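Local coordinates for protein alcohol oxidase (Myceliophthora thermophila, PDB 6F74) that probably oxidises organic substrates by means of bound flavin-adenine dinucleotide, as a flavoprotein oxidase of the VAO type, at residues 61-66 and 88-93; 94-99 and 120-125; 246-251 and 413-418. One frame throughout, in Å; residues are numbered along the deposited sequence.

In the fold
All three contacts touch the same FAD, but at two ends of its isoalloxazine ring. Interactions 1 and 2 are neighbours, their centres about 7 Å apart, and they are joined by a weak hydrogen bond of 3.2 Å from Arg-98 N to Gln-91 OE1; Gln-88 of the first and Asn-99 of the second both reach the methyl groups of the flavin. Interaction 3 is separate, its centre about 31 Å from that of interaction 1 and about 34 Å from that of interaction 2, and His-246 brings it to the pyrimidine end. Its nearest atoms are about 12 Å from interaction 1 and about 14 Å from interaction 2, so the cofactor itself links the sites.

Interaction 1: residues 61-66 and 88-93. With FAD (flavin-adenine dinucleotide), chain I.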
# COMPACT_ATOMS: atom_id res chain seq x y z
N SER A 61 -22.34 -1.89 -9.25
CA SER A 61 -23.25 -2.55 -8.32
C SER A 61 -22.46 -3.09 -7.14
O SER A 61 -21.41 -3.67 -7.36
CB SER A 61 -24.02 -3.70 -8.98
OG SER A 61 -24.20 -3.68 -10.38
N PRO A 62 -22.96 -2.88 -5.90
CA PRO A 62 -22.26 -3.43 -4.74
C PRO A 62 -21.92 -4.89 -4.92
O PRO A 62 -22.74 -5.66 -5.38
CB PRO A 62 -23.26 -3.26 -3.58
CG PRO A 62 -24.18 -2.19 -4.01
CD PRO A 62 -24.17 -2.12 -5.54
N ILE A 63 -20.68 -5.26 -4.60
CA ILE A 63 -20.17 -6.62 -4.87
C ILE A 63 -21.12 -7.69 -4.40
O ILE A 63 -21.44 -8.62 -5.15
CB ILE A 63 -18.77 -6.80 -4.27
CG1 ILE A 63 -17.77 -5.80 -4.86
CG2 ILE A 63 -18.23 -8.19 -4.53
CD1 ILE A 63 -17.50 -5.90 -6.35
N ALA A 64 -21.63 -7.52 -3.17
CA ALA A 64 -22.52 -8.52 -2.56
C ALA A 64 -24.01 -8.19 -2.59
O ALA A 64 -24.76 -8.66 -1.70
CB ALA A 64 -22.07 -8.74 -1.13
N GLN A 65 -24.49 -7.43 -3.57
CA GLN A 65 -25.94 -7.07 -3.63
C GLN A 65 -26.90 -8.26 -3.79
O GLN A 65 -28.05 -8.21 -3.36
CB GLN A 65 -26.24 -6.03 -4.71
CG GLN A 65 -25.88 -6.46 -6.13
CD GLN A 65 -26.44 -5.53 -7.19
OE1 GLN A 65 -26.84 -4.40 -6.92
NE2 GLN A 65 -26.37 -5.98 -8.41
N SER A 66 -26.41 -9.34 -4.40
CA SER A 66 -27.18 -10.57 -4.54
C SER A 66 -27.56 -11.26 -3.22
O SER A 66 -28.46 -12.11 -3.21
CB SER A 66 -26.44 -11.56 -5.45
OG SER A 66 -25.28 -12.08 -4.82
N GLN A 88 -7.86 -12.09 -3.85
CA GLN A 88 -7.40 -10.80 -4.38
C GLN A 88 -7.81 -10.58 -5.85
O GLN A 88 -8.12 -9.44 -6.24
CB GLN A 88 -5.89 -10.68 -4.26
CG GLN A 88 -5.38 -10.70 -2.83
CD GLN A 88 -3.87 -10.55 -2.72
OE1 GLN A 88 -3.24 -9.91 -3.54
NE2 GLN A 88 -3.30 -11.09 -1.66
N ASP A 89 -7.81 -11.66 -6.65
CA ASP A 89 -8.15 -11.58 -8.07
C ASP A 89 -9.64 -11.29 -8.23
O ASP A 89 -10.04 -10.49 -9.11
CB ASP A 89 -7.81 -12.87 -8.83
CG ASP A 89 -6.33 -13.07 -9.01
OD1 ASP A 89 -5.57 -12.10 -8.80
OD2 ASP A 89 -5.91 -14.18 -9.35
N PHE A 90 -10.45 -11.95 -7.40
CA PHE A 90 -11.88 -11.72 -7.42
C PHE A 90 -12.16 -10.23 -7.17
O PHE A 90 -12.94 -9.62 -7.88
CB PHE A 90 -12.62 -12.55 -6.37
CG PHE A 90 -14.05 -12.14 -6.21
CD1 PHE A 90 -15.00 -12.46 -7.21
CD2 PHE A 90 -14.46 -11.38 -5.11
CE1 PHE A 90 -16.32 -12.05 -7.08
CE2 PHE A 90 -15.79 -10.98 -4.99
CZ PHE A 90 -16.70 -11.31 -5.97
N GLN A 91 -11.51 -9.67 -6.16
CA GLN A 91 -11.67 -8.25 -5.86
C GLN A 91 -11.09 -7.30 -6.92
O GLN A 91 -11.67 -6.27 -7.17
CB GLN A 91 -11.11 -7.92 -4.49
CG GLN A 91 -11.84 -8.61 -3.32
CD GLN A 91 -13.27 -8.19 -3.11
OE1 GLN A 91 -13.77 -7.29 -3.82
NE2 GLN A 91 -13.96 -8.83 -2.13
N THR A 92 -9.98 -7.64 -7.59
CA THR A 92 -9.47 -6.77 -8.66
C THR A 92 -10.27 -6.84 -9.96
O THR A 92 -10.09 -5.97 -10.81
CB THR A 92 -7.99 -7.06 -9.01
OG1 THR A 92 -7.83 -8.46 -9.32
CG2 THR A 92 -7.07 -6.66 -7.85
N SER A 93 -11.10 -7.86 -10.13
CA SER A 93 -11.85 -8.10 -11.37
C SER A 93 -13.10 -7.23 -11.55
O SER A 93 -13.55 -7.02 -12.67
CB SER A 93 -12.31 -9.58 -11.42
OG SER A 93 -13.30 -9.84 -10.41
PA FAD I . -5.52 1.67 -6.20
O1A FAD I . -6.56 1.48 -5.11
O2A FAD I . -5.94 1.31 -7.59
O5B FAD I . -5.05 3.18 -6.14
C5B FAD I . -4.38 3.65 -5.00
C4B FAD I . -4.31 5.17 -5.06
O4B FAD I . -3.52 5.49 -6.19
C3B FAD I . -5.62 5.89 -5.27
O3B FAD I . -5.49 7.19 -4.68
C2B FAD I . -5.71 6.09 -6.77
O2B FAD I . -6.39 7.27 -7.19
C1B FAD I . -4.26 6.24 -7.14
N9A FAD I . -3.88 5.76 -8.48
C8A FAD I . -3.84 4.48 -8.89
N7A FAD I . -3.41 4.40 -10.16
C5A FAD I . -3.17 5.64 -10.56
C6A FAD I . -2.68 6.23 -11.81
N6A FAD I . -2.39 5.39 -12.82
N1A FAD I . -2.56 7.59 -11.86
C2A FAD I . -2.87 8.37 -10.79
N3A FAD I . -3.31 7.88 -9.60
C4A FAD I . -3.47 6.54 -9.45
N1 FAD I . 2.49 -2.03 -0.47
C2 FAD I . 3.81 -2.22 -0.28
O2 FAD I . 4.56 -1.21 -0.17
N3 FAD I . 4.36 -3.44 -0.23
C4 FAD I . 3.63 -4.57 -0.33
O4 FAD I . 4.14 -5.71 -0.26
C4X FAD I . 2.17 -4.45 -0.52
N5 FAD I . 1.38 -5.54 -0.62
C5X FAD I . 0.05 -5.40 -0.80
C6 FAD I . -0.75 -6.54 -0.92
C7 FAD I . -2.12 -6.46 -1.13
C7M FAD I . -2.83 -7.78 -1.21
C8 FAD I . -2.76 -5.12 -1.24
C8M FAD I . -4.24 -4.93 -1.52
C9 FAD I . -1.97 -3.98 -1.10
C9A FAD I . -0.58 -4.05 -0.89
N10 FAD I . 0.26 -2.91 -0.77
C10 FAD I . 1.64 -3.08 -0.58
C1' FAD I . -0.27 -1.52 -0.76
C2' FAD I . -0.23 -0.70 -2.01
O2' FAD I . 1.08 -0.15 -2.11
C3' FAD I . -1.23 0.45 -1.88
O3' FAD I . -2.54 -0.02 -1.49
C4' FAD I . -1.33 1.26 -3.16
O4' FAD I . -2.26 2.33 -2.99
C5' FAD I . -1.74 0.39 -4.34
O5' FAD I . -1.81 1.16 -5.53
P FAD I . -2.85 0.60 -6.59
O1P FAD I . -2.63 -0.87 -6.78
O2P FAD I . -2.79 1.53 -7.75
O3P FAD I . -4.22 0.80 -5.75
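Ile-63 meets Phe-90 through a single branch: its CG2 methyl lies 3.7 Å from Phe-90 CE2 and 3.8 Å from Phe-90 CZ, approaching the ring obliquely. With chi1 at -60°, Ile-63 holds CG2 opposite its backbone N, which turns this branch to the ring, while Phe-90 carries its ring opposite its own N (chi1 170°), and the two side chains run antiparallel where they pass. This is the closely packed part of a small contact, which buries only 99 Å² in all. Beyond it, Val-81 and Met-84 of helix 75-84 add apolar cover to Ile-63 and Phe-90 respectively.

Next to this pair the fit slackens. Ile-63 CG1 comes no nearer than 4.4 Å to Gln-91 OE1, and the amide of Gln-91 is occupied with other work: its NE2 donates to the carbonyl O of Trp-85. No hydrogen bond crosses between the segments. Asp-89 and Ser-93 mark the solvent side of the helix, and there Ser-93 OG turns back to donate to Phe-90 O over 2.6 Å, tilted 29° from the carbonyl plane. The loop keeps its own shape, a type I turn from Pro-62 to Gln-65 closed by Gln-65 N and Pro-62 O at 3.1 Å.

Helix 88-93 thus serves two neighbours. While the ring end of Phe-90 meets the loop, Gln-88, extended beyond CG, runs to the cofactor, where its OE1 lies 3.2 Å from the C7M methyl of FAD and its NE2 donates to Asp-427 O. A short helix bordering the dimethylbenzene end of the isoalloxazine and packed against the loop that follows strand 57-59 belongs here to the flavin pocket of a VAO-type oxidase.

Interaction 2: residues 94-99 and 120-125; sequences DPIGRN and CILGSL. With FAD (flavin-adenine dinucleotide), chain I.
Leu-122 is the first residue of the 120-125 segment to meet its partner, Ile-96: the two CD1 methyls, Leu-122 CD1 and Ile-96 CD1, stand 3.5 Å apart, a close approach for two methyls, and the side chains are roughly perpendicular. Two residues earlier the segment starts at Cys-120, in a disulfide with Cys-106. After Leu-122 the chain reverses in a type II' turn, with Gly-123 at positive phi, and this brings Leu-125 round to the same isoleucine.

Leu-125 then forks between two partners. Its CD1 lies 3.8 Å from Ile-96 CD1, whereas its CD2 lies 3.9 Å from Arg-98 NE, oblique to the guanidinium. Ile-96 is set for this by a torsion that places CG1 between its backbone N and carbonyl carbon (chi1 58°), and its N is held by Asp-94 OD1 at 2.9 Å in an Asx turn.

The bend of Arg-98 at chi2 lets it serve charge as well as packing. Its NE and NH2 form salt bridges with Asp-166 and Glu-172, and NH1 donates to Gly-97 O at 2.9 Å from 64° above the carbonyl plane. A methionine here would probably leave Asp-166 and Glu-172 without their positive mate, beside the FAD-binding Ser-165, and Gly-97 O without its NH1 donor.

Asn-99 continues to the flavin, its CB 3.4 Å from FAD C8M. Since no hydrogen bond crosses the two segments, their cohesion comes from apolar branches, and the charge of Arg-98 is met by Asp-166 and Glu-172 outside them.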
# COMPACT_ATOMS: atom_id res chain seq x y z
N ASP A 94 -13.66 -6.74 -10.45
CA ASP A 94 -14.82 -5.85 -10.48
C ASP A 94 -14.34 -4.39 -10.38
O ASP A 94 -13.39 -4.09 -9.65
CB ASP A 94 -15.70 -6.17 -9.29
CG ASP A 94 -17.05 -5.51 -9.39
OD1 ASP A 94 -17.14 -4.26 -9.21
OD2 ASP A 94 -18.03 -6.24 -9.66
N PRO A 95 -15.00 -3.46 -11.09
CA PRO A 95 -14.62 -2.04 -11.02
C PRO A 95 -14.64 -1.41 -9.65
O PRO A 95 -13.91 -0.46 -9.43
CB PRO A 95 -15.64 -1.36 -11.93
CG PRO A 95 -16.71 -2.34 -12.20
CD PRO A 95 -16.06 -3.67 -12.10
N ILE A 96 -15.50 -1.88 -8.75
CA ILE A 96 -15.51 -1.41 -7.37
C ILE A 96 -15.19 -2.54 -6.37
O ILE A 96 -15.59 -2.51 -5.20
CB ILE A 96 -16.80 -0.69 -6.99
CG1 ILE A 96 -18.00 -1.59 -7.21
CG2 ILE A 96 -16.95 0.57 -7.84
CD1 ILE A 96 -19.25 -1.12 -6.50
N GLY A 97 -14.45 -3.53 -6.84
CA GLY A 97 -13.92 -4.55 -5.97
C GLY A 97 -12.74 -3.99 -5.20
O GLY A 97 -11.86 -3.33 -5.80
N ARG A 98 -12.72 -4.26 -3.90
CA ARG A 98 -11.72 -3.71 -3.01
C ARG A 98 -11.07 -4.80 -2.16
O ARG A 98 -11.74 -5.54 -1.44
CB ARG A 98 -12.39 -2.69 -2.09
CG ARG A 98 -12.91 -1.47 -2.85
CD ARG A 98 -11.80 -0.52 -3.20
NE ARG A 98 -12.28 0.60 -4.00
CZ ARG A 98 -12.51 0.59 -5.31
NH1 ARG A 98 -12.35 -0.52 -6.03
NH2 ARG A 98 -12.99 1.68 -5.92
N ASN A 99 -9.74 -4.91 -2.26
CA ASN A 99 -9.01 -5.87 -1.43
C ASN A 99 -9.20 -5.56 0.07
O ASN A 99 -9.51 -6.42 0.85
CB ASN A 99 -7.54 -5.83 -1.78
CG ASN A 99 -7.18 -6.78 -2.88
OD1 ASN A 99 -6.40 -7.68 -2.66
ND2 ASN A 99 -7.74 -6.59 -4.07
N CYS A 120 -27.65 -3.21 2.36
CA CYS A 120 -26.63 -3.14 1.31
C CYS A 120 -26.79 -1.82 0.56
O CYS A 120 -27.76 -1.62 -0.16
CB CYS A 120 -26.78 -4.27 0.34
SG CYS A 120 -25.69 -4.17 -1.12
N ILE A 121 -25.81 -0.94 0.74
CA ILE A 121 -25.69 0.24 -0.13
C ILE A 121 -24.30 0.31 -0.76
O ILE A 121 -23.35 -0.35 -0.30
CB ILE A 121 -26.03 1.55 0.59
CG1 ILE A 121 -25.02 1.84 1.69
CG2 ILE A 121 -27.47 1.50 1.10
CD1 ILE A 121 -25.15 3.25 2.29
N LEU A 122 -24.21 1.14 -1.79
CA LEU A 122 -22.94 1.42 -2.46
C LEU A 122 -21.96 2.08 -1.49
O LEU A 122 -20.76 1.74 -1.42
CB LEU A 122 -23.19 2.30 -3.69
CG LEU A 122 -22.09 2.40 -4.74
CD1 LEU A 122 -21.66 1.11 -5.39
CD2 LEU A 122 -22.60 3.27 -5.86
N GLY A 123 -22.49 3.02 -0.71
CA GLY A 123 -21.70 3.80 0.22
C GLY A 123 -20.87 4.83 -0.51
O GLY A 123 -21.38 5.62 -1.33
N SER A 124 -19.58 4.82 -0.20
CA SER A 124 -18.63 5.73 -0.75
C SER A 124 -17.92 5.14 -1.98
O SER A 124 -16.93 5.71 -2.45
CB SER A 124 -17.62 6.10 0.32
OG SER A 124 -16.98 4.94 0.85
N LEU A 125 -18.40 4.03 -2.51
CA LEU A 125 -17.83 3.49 -3.73
C LEU A 125 -18.42 4.23 -4.90
O LEU A 125 -19.56 4.64 -4.83
CB LEU A 125 -18.11 1.99 -3.85
CG LEU A 125 -17.49 1.08 -2.78
CD1 LEU A 125 -17.89 -0.36 -3.01
CD2 LEU A 125 -15.98 1.16 -2.80
PA FAD I . -5.52 1.67 -6.20
O1A FAD I . -6.56 1.48 -5.11
O2A FAD I . -5.94 1.31 -7.59
O5B FAD I . -5.05 3.18 -6.14
C5B FAD I . -4.38 3.65 -5.00
C4B FAD I . -4.31 5.17 -5.06
O4B FAD I . -3.52 5.49 -6.19
C3B FAD I . -5.62 5.89 -5.27
O3B FAD I . -5.49 7.19 -4.68
C2B FAD I . -5.71 6.09 -6.77
O2B FAD I . -6.39 7.27 -7.19
C1B FAD I . -4.26 6.24 -7.14
N9A FAD I . -3.88 5.76 -8.48
C8A FAD I . -3.84 4.48 -8.89
N7A FAD I . -3.41 4.40 -10.16
C5A FAD I . -3.17 5.64 -10.56
C6A FAD I . -2.68 6.23 -11.81
N6A FAD I . -2.39 5.39 -12.82
N1A FAD I . -2.56 7.59 -11.86
C2A FAD I . -2.87 8.37 -10.79
N3A FAD I . -3.31 7.88 -9.60
C4A FAD I . -3.47 6.54 -9.45
N1 FAD I . 2.49 -2.03 -0.47
C2 FAD I . 3.81 -2.22 -0.28
O2 FAD I . 4.56 -1.21 -0.17
N3 FAD I . 4.36 -3.44 -0.23
C4 FAD I . 3.63 -4.57 -0.33
O4 FAD I . 4.14 -5.71 -0.26
C4X FAD I . 2.17 -4.45 -0.52
N5 FAD I . 1.38 -5.54 -0.62
C5X FAD I . 0.05 -5.40 -0.80
C6 FAD I . -0.75 -6.54 -0.92
C7 FAD I . -2.12 -6.46 -1.13
C7M FAD I . -2.83 -7.78 -1.21
C8 FAD I . -2.76 -5.12 -1.24
C8M FAD I . -4.24 -4.93 -1.52
C9 FAD I . -1.97 -3.98 -1.10
C9A FAD I . -0.58 -4.05 -0.89
N10 FAD I . 0.26 -2.91 -0.77
C10 FAD I . 1.64 -3.08 -0.58
C1' FAD I . -0.27 -1.52 -0.76
C2' FAD I . -0.23 -0.70 -2.01
O2' FAD I . 1.08 -0.15 -2.11
C3' FAD I . -1.23 0.45 -1.88
O3' FAD I . -2.54 -0.02 -1.49
C4' FAD I . -1.33 1.26 -3.16
O4' FAD I . -2.26 2.33 -2.99
C5' FAD I . -1.74 0.39 -4.34
O5' FAD I . -1.81 1.16 -5.53
P FAD I . -2.85 0.60 -6.59
O1P FAD I . -2.63 -0.87 -6.78
O2P FAD I . -2.79 1.53 -7.75
O3P FAD I . -4.22 0.80 -5.75

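Interaction 3: residues 246-251 and 413-418; sequences HGPATH and QDYWSF. With FAD (flavin-adenine dinucleotide), chain I.
Ala-249 CB points at the phenol of Tyr-415, 3.4 Å from Tyr-415 OH and oblique to the ring, with Pro-248 CB 3.7 Å from the same OH. Tyr-415 reaches this far because its CG is anti to the backbone N (chi1 -178°). Phe-418 meets Pro-248 with its edge, CE2 lying 4.2 Å from Pro-248 CB near the ring plane. Within the helix the rings are turned against one another: Tyr-415 CD2 sits 3.7 Å above the face of Trp-416, over its centre, and Tyr-415 CE1 lies in plane at the edge of Phe-418.

Upstream, His-246 binds the flavin twice by its backbone, N to FAD O2 at 3.0 Å (164°) and O from FAD N3 at 3.0 Å, while its ring has N3 above one face. Tyr-352 and Glu-543 fix the ring nitrogens.

The contact joins the flavin-binding loop 246-251 of the FAD-binding domain to helix 415-422, N-capped by Asp-414 through Trp-416 N and Ser-417 N, just after strand 403-412 of the seven-stranded antiparallel sheet. Ile-225 of strand 224-225 touches both Ala-249 and Tyr-415, helix 212-221 backs Trp-416, and Trp-376 of strand 370-378 meets Phe-418 edge-to-face.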
# COMPACT_ATOMS: atom_id res chain seq x y z
N HIS A 246 7.50 -0.60 -0.70
CA HIS A 246 8.48 -1.51 -0.14
C HIS A 246 8.27 -2.89 -0.70
O HIS A 246 7.22 -3.23 -1.21
CB HIS A 246 8.44 -1.54 1.40
CG HIS A 246 7.19 -2.12 1.96
ND1 HIS A 246 7.00 -3.48 2.10
CD2 HIS A 246 6.05 -1.53 2.38
CE1 HIS A 246 5.77 -3.71 2.55
NE2 HIS A 246 5.17 -2.54 2.73
N GLY A 247 9.32 -3.70 -0.61
CA GLY A 247 9.31 -5.07 -1.09
C GLY A 247 10.62 -5.72 -0.71
O GLY A 247 11.49 -5.06 -0.15
N PRO A 248 10.81 -7.00 -1.04
CA PRO A 248 12.04 -7.68 -0.65
C PRO A 248 13.36 -6.99 -1.06
O PRO A 248 14.33 -7.04 -0.29
CB PRO A 248 11.89 -9.03 -1.37
CG PRO A 248 10.43 -9.28 -1.35
CD PRO A 248 9.84 -7.92 -1.66
N ALA A 249 13.37 -6.34 -2.23
CA ALA A 249 14.58 -5.81 -2.84
C ALA A 249 14.90 -4.32 -2.57
O ALA A 249 15.90 -3.81 -3.06
CB ALA A 249 14.55 -6.09 -4.34
N THR A 250 14.09 -3.64 -1.75
CA THR A 250 14.23 -2.17 -1.60
C THR A 250 15.43 -1.74 -0.76
O THR A 250 16.09 -0.76 -1.10
CB THR A 250 12.95 -1.49 -1.07
OG1 THR A 250 12.56 -2.06 0.19
CG2 THR A 250 11.82 -1.62 -2.06
N HIS A 251 15.73 -2.45 0.33
CA HIS A 251 16.97 -2.18 1.06
C HIS A 251 18.18 -2.18 0.11
O HIS A 251 19.02 -1.28 0.14
CB HIS A 251 17.19 -3.22 2.16
CG HIS A 251 18.56 -3.16 2.75
ND1 HIS A 251 18.93 -2.21 3.67
CD2 HIS A 251 19.69 -3.87 2.48
CE1 HIS A 251 20.21 -2.34 3.96
NE2 HIS A 251 20.70 -3.34 3.24
N GLN A 413 19.86 -19.61 -5.75
CA GLN A 413 20.91 -19.26 -6.74
C GLN A 413 20.58 -18.04 -7.66
O GLN A 413 21.36 -17.72 -8.55
CB GLN A 413 21.30 -20.47 -7.59
CG GLN A 413 21.67 -21.70 -6.77
CD GLN A 413 22.79 -21.45 -5.76
OE1 GLN A 413 23.91 -21.20 -6.15
NE2 GLN A 413 22.49 -21.52 -4.44
N ASP A 414 19.45 -17.38 -7.41
CA ASP A 414 19.14 -16.07 -8.04
C ASP A 414 18.02 -15.38 -7.31
O ASP A 414 17.44 -15.94 -6.37
CB ASP A 414 18.82 -16.20 -9.57
CG ASP A 414 17.33 -16.41 -9.86
OD1 ASP A 414 16.80 -17.45 -9.43
OD2 ASP A 414 16.70 -15.56 -10.51
N TYR A 415 17.72 -14.15 -7.71
CA TYR A 415 16.68 -13.40 -7.05
C TYR A 415 15.29 -14.06 -7.19
O TYR A 415 14.50 -14.10 -6.23
CB TYR A 415 16.63 -11.98 -7.61
CG TYR A 415 15.57 -11.16 -6.92
CD1 TYR A 415 15.78 -10.69 -5.62
CD2 TYR A 415 14.36 -10.88 -7.54
CE1 TYR A 415 14.84 -9.93 -4.97
CE2 TYR A 415 13.38 -10.13 -6.89
CZ TYR A 415 13.63 -9.66 -5.59
OH TYR A 415 12.69 -8.91 -4.93
N TRP A 416 14.96 -14.52 -8.39
CA TRP A 416 13.60 -14.93 -8.68
C TRP A 416 13.18 -16.24 -8.06
O TRP A 416 12.03 -16.33 -7.62
CB TRP A 416 13.32 -14.93 -10.16
CG TRP A 416 13.39 -13.54 -10.69
CD1 TRP A 416 14.36 -13.02 -11.49
CD2 TRP A 416 12.51 -12.47 -10.38
NE1 TRP A 416 14.13 -11.69 -11.71
CE2 TRP A 416 12.99 -11.33 -11.04
CE3 TRP A 416 11.35 -12.36 -9.59
CZ2 TRP A 416 12.36 -10.10 -10.95
CZ3 TRP A 416 10.73 -11.13 -9.50
CH2 TRP A 416 11.24 -10.01 -10.17
N SER A 417 14.07 -17.22 -8.00
CA SER A 417 13.75 -18.47 -7.28
C SER A 417 13.54 -18.15 -5.78
O SER A 417 12.65 -18.71 -5.13
CB SER A 417 14.84 -19.53 -7.47
OG SER A 417 16.09 -19.11 -6.90
N PHE A 418 14.36 -17.22 -5.26
CA PHE A 418 14.22 -16.71 -3.91
C PHE A 418 12.87 -16.01 -3.74
O PHE A 418 12.15 -16.26 -2.76
CB PHE A 418 15.37 -15.75 -3.52
CG PHE A 418 14.94 -14.65 -2.58
CD1 PHE A 418 14.66 -14.93 -1.25
CD2 PHE A 418 14.74 -13.35 -3.05
CE1 PHE A 418 14.20 -13.92 -0.39
CE2 PHE A 418 14.28 -12.35 -2.21
CZ PHE A 418 14.02 -12.63 -0.87
PA FAD I . -5.52 1.67 -6.20
O1A FAD I . -6.56 1.48 -5.11
O2A FAD I . -5.94 1.31 -7.59
O5B FAD I . -5.05 3.18 -6.14
C5B FAD I . -4.38 3.65 -5.00
C4B FAD I . -4.31 5.17 -5.06
O4B FAD I . -3.52 5.49 -6.19
C3B FAD I . -5.62 5.89 -5.27
O3B FAD I . -5.49 7.19 -4.68
C2B FAD I . -5.71 6.09 -6.77
O2B FAD I . -6.39 7.27 -7.19
C1B FAD I . -4.26 6.24 -7.14
N9A FAD I . -3.88 5.76 -8.48
C8A FAD I . -3.84 4.48 -8.89
N7A FAD I . -3.41 4.40 -10.16
C5A FAD I . -3.17 5.64 -10.56
C6A FAD I . -2.68 6.23 -11.81
N6A FAD I . -2.39 5.39 -12.82
N1A FAD I . -2.56 7.59 -11.86
C2A FAD I . -2.87 8.37 -10.79
N3A FAD I . -3.31 7.88 -9.60
C4A FAD I . -3.47 6.54 -9.45
N1 FAD I . 2.49 -2.03 -0.47
C2 FAD I . 3.81 -2.22 -0.28
O2 FAD I . 4.56 -1.21 -0.17
N3 FAD I . 4.36 -3.44 -0.23
C4 FAD I . 3.63 -4.57 -0.33
O4 FAD I . 4.14 -5.71 -0.26
C4X FAD I . 2.17 -4.45 -0.52
N5 FAD I . 1.38 -5.54 -0.62
C5X FAD I . 0.05 -5.40 -0.80
C6 FAD I . -0.75 -6.54 -0.92
C7 FAD I . -2.12 -6.46 -1.13
C7M FAD I . -2.83 -7.78 -1.21
C8 FAD I . -2.76 -5.12 -1.24
C8M FAD I . -4.24 -4.93 -1.52
C9 FAD I . -1.97 -3.98 -1.10
C9A FAD I . -0.58 -4.05 -0.89
N10 FAD I . 0.26 -2.91 -0.77
C10 FAD I . 1.64 -3.08 -0.58
C1' FAD I . -0.27 -1.52 -0.76
C2' FAD I . -0.23 -0.70 -2.01
O2' FAD I . 1.08 -0.15 -2.11
C3' FAD I . -1.23 0.45 -1.88
O3' FAD I . -2.54 -0.02 -1.49
C4' FAD I . -1.33 1.26 -3.16
O4' FAD I . -2.26 2.33 -2.99
C5' FAD I . -1.74 0.39 -4.34
O5' FAD I . -1.81 1.16 -5.53
P FAD I . -2.85 0.60 -6.59
O1P FAD I . -2.63 -0.87 -6.78
O2P FAD I . -2.79 1.53 -7.75
O3P FAD I . -4.22 0.80 -5.75